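Local coordinates for protein TCR alpha chain (Gallus gallus, PDB 6LIR) that forms the alpha half of the chicken alpha-beta T-cell receptor, whose paired variable domains probably recognise peptide antigen presented by MHC molecules, at residues W32-P37 / D81-Y86. Sequence-based numbering, arbitrary orientation.
Sequences WYRQLP and DAAVYY
Arg34 holds CG between its backbone N and carbonyl carbon (chi1 80°) and then runs extended to NE, while Tyr85 has CG anti to the carbonyl carbon (chi1 -73°), and the two side chains run together in one direction. Arg34 CB sits over one face of the Tyr85 ring, 3.9 Å from the centroid, in a CH-pi contact. At the far end Arg34 NH1 makes two bonds close to the guanidinium plane, reaching Tyr85 OH at 3.1 Å and, in a salt bridge, Asp81 OD1 at 2.8 Å, on the carboxylate's anti side. Tyr85 OH in turn donates to an in-plane lone pair of Asp81 O at 2.7 Å, as in the tyrosine corner of immunoglobulin variable domains. A phenylalanine in place of Tyr85 would probably leave Asp81 O without this donor and Arg34 NH1 with one acceptor fewer. Strands 29-35 and 84-90 pair antiparallel, Tyr33 N to Tyr86 O and Tyr86 N to Tyr33 O each 2.7 Å. Tyr33 OH bonds to Leu99 N of the TCR beta chain, Tyr86 OH weakly to Gln34 of that chain. Arg34 ties Asp81 to strand 29-35, illustrating how a tyrosine can brace a charge pair; Arg78 N, bonded to Asp81 OD2, is likely to stabilise the carboxylate further.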
loop_
_atom_site.group_PDB
_atom_site.type_symbol
_atom_site.label_atom_id
_atom_site.label_comp_id
_atom_site.label_asym_id
_atom_site.label_seq_id
_atom_site.Cartn_x
_atom_site.Cartn_y
_atom_site.Cartn_z
ATOM N N TRP A 32 19.355 2.207 -2.650
ATOM C CA TRP A 32 18.028 2.091 -3.219
ATOM C C TRP A 32 17.171 1.282 -2.266
ATOM O O TRP A 32 17.637 0.306 -1.666
ATOM C CB TRP A 32 18.057 1.422 -4.595
ATOM C CG TRP A 32 18.428 2.344 -5.712
ATOM C CD1 TRP A 32 19.687 2.729 -6.074
ATOM C CD2 TRP A 32 17.533 2.996 -6.619
ATOM N NE1 TRP A 32 19.632 3.579 -7.153
ATOM C CE2 TRP A 32 18.320 3.758 -7.509
ATOM C CE3 TRP A 32 16.142 3.004 -6.772
ATOM C CZ2 TRP A 32 17.765 4.519 -8.536
ATOM C CZ3 TRP A 32 15.590 3.764 -7.792
ATOM C CH2 TRP A 32 16.402 4.511 -8.662
ATOM N N TYR A 33 15.918 1.703 -2.133
ATOM C CA TYR A 33 14.943 1.058 -1.274
ATOM C C TYR A 33 13.673 0.841 -2.080
ATOM O O TYR A 33 13.450 1.482 -3.112
ATOM C CB TYR A 33 14.625 1.907 -0.030
ATOM C CG TYR A 33 15.775 2.098 0.935
ATOM C CD1 TYR A 33 16.806 2.989 0.658
ATOM C CD2 TYR A 33 15.815 1.404 2.137
ATOM C CE1 TYR A 33 17.855 3.169 1.544
ATOM C CE2 TYR A 33 16.857 1.575 3.031
ATOM C CZ TYR A 33 17.874 2.459 2.731
ATOM O OH TYR A 33 18.910 2.626 3.622
ATOM N N ARG A 34 12.834 -0.070 -1.601
ATOM C CA ARG A 34 11.523 -0.251 -2.195
ATOM C C ARG A 34 10.500 -0.413 -1.085
ATOM O O ARG A 34 10.765 -1.050 -0.059
ATOM C CB ARG A 34 11.494 -1.435 -3.177
ATOM C CG ARG A 34 11.376 -2.814 -2.573
ATOM C CD ARG A 34 11.140 -3.826 -3.681
ATOM N NE ARG A 34 11.287 -5.201 -3.220
ATOM C CZ ARG A 34 11.180 -6.265 -4.010
ATOM N NH1 ARG A 34 10.930 -6.110 -5.307
ATOM N NH2 ARG A 34 11.332 -7.480 -3.506
ATOM N N GLN A 35 9.351 0.208 -1.279
ATOM C CA GLN A 35 8.277 0.203 -0.295
ATOM C C GLN A 35 7.100 -0.551 -0.901
ATOM O O GLN A 35 6.408 -0.038 -1.787
ATOM C CB GLN A 35 7.873 1.611 0.121
ATOM C CG GLN A 35 6.692 1.599 1.077
ATOM C CD GLN A 35 5.956 2.919 1.142
ATOM O OE1 GLN A 35 4.786 2.962 1.518
ATOM N NE2 GLN A 35 6.640 4.005 0.795
ATOM N N LEU A 36 6.915 -1.772 -0.454
ATOM C CA LEU A 36 5.799 -2.613 -0.838
ATOM C C LEU A 36 4.531 -2.172 -0.105
ATOM O O LEU A 36 4.606 -1.601 0.987
ATOM C CB LEU A 36 6.110 -4.068 -0.507
ATOM C CG LEU A 36 7.247 -4.729 -1.289
ATOM C CD1 LEU A 36 7.757 -5.943 -0.533
ATOM C CD2 LEU A 36 6.795 -5.130 -2.692
ATOM N N PRO A 37 3.360 -2.387 -0.706
ATOM C CA PRO A 37 2.103 -2.015 -0.044
ATOM C C PRO A 37 1.986 -2.648 1.335
ATOM O O PRO A 37 2.273 -3.834 1.525
ATOM C CB PRO A 37 1.030 -2.544 -1.006
ATOM C CG PRO A 37 1.695 -2.542 -2.335
ATOM C CD PRO A 37 3.134 -2.895 -2.072
ATOM N N ASP A 81 7.061 -7.487 -7.492
ATOM C CA ASP A 81 8.026 -6.397 -7.545
ATOM C C ASP A 81 7.368 -5.037 -7.737
ATOM O O ASP A 81 8.076 -4.025 -7.804
ATOM C CB ASP A 81 9.034 -6.644 -8.671
ATOM C CG ASP A 81 9.863 -7.887 -8.438
ATOM O OD1 ASP A 81 10.371 -8.055 -7.308
ATOM O OD2 ASP A 81 9.997 -8.703 -9.373
ATOM N N ALA A 82 6.043 -4.989 -7.813
ATOM C CA ALA A 82 5.328 -3.722 -7.874
ATOM C C ALA A 82 5.456 -3.007 -6.535
ATOM O O ALA A 82 4.967 -3.495 -5.511
ATOM C CB ALA A 82 3.859 -3.955 -8.226
ATOM N N ALA A 83 6.121 -1.859 -6.539
ATOM C CA ALA A 83 6.359 -1.110 -5.314
ATOM C C ALA A 83 6.792 0.296 -5.695
ATOM O O ALA A 83 6.935 0.628 -6.875
ATOM C CB ALA A 83 7.420 -1.787 -4.437
ATOM N N VAL A 84 7.025 1.111 -4.677
ATOM C CA VAL A 84 7.582 2.441 -4.855
ATOM C C VAL A 84 9.068 2.326 -4.564
ATOM O O VAL A 84 9.464 1.925 -3.463
ATOM C CB VAL A 84 6.906 3.470 -3.936
ATOM C CG1 VAL A 84 7.583 4.831 -4.077
ATOM C CG2 VAL A 84 5.422 3.571 -4.259
ATOM N N TYR A 85 9.884 2.634 -5.562
ATOM C CA TYR A 85 11.328 2.480 -5.474
ATOM C C TYR A 85 11.973 3.831 -5.204
ATOM O O TYR A 85 11.744 4.794 -5.943
ATOM C CB TYR A 85 11.879 1.858 -6.757
ATOM C CG TYR A 85 11.548 0.388 -6.886
ATOM C CD1 TYR A 85 10.292 -0.029 -7.313
ATOM C CD2 TYR A 85 12.490 -0.581 -6.576
ATOM C CE1 TYR A 85 9.986 -1.375 -7.427
ATOM C CE2 TYR A 85 12.197 -1.924 -6.686
ATOM C CZ TYR A 85 10.945 -2.315 -7.112
ATOM O OH TYR A 85 10.665 -3.654 -7.219
ATOM N N TYR A 86 12.767 3.898 -4.138
ATOM C CA TYR A 86 13.412 5.124 -3.692
ATOM C C TYR A 86 14.919 5.019 -3.865
ATOM O O TYR A 86 15.530 4.017 -3.481
ATOM C CB TYR A 86 13.119 5.403 -2.212
ATOM C CG TYR A 86 11.721 5.882 -1.897
ATOM C CD1 TYR A 86 11.368 7.217 -2.056
ATOM C CD2 TYR A 86 10.762 5.003 -1.406
ATOM C CE1 TYR A 86 10.097 7.662 -1.755
ATOM C CE2 TYR A 86 9.486 5.437 -1.103
ATOM C CZ TYR A 86 9.159 6.767 -1.280
ATOM O OH TYR A 86 7.889 7.202 -0.979
#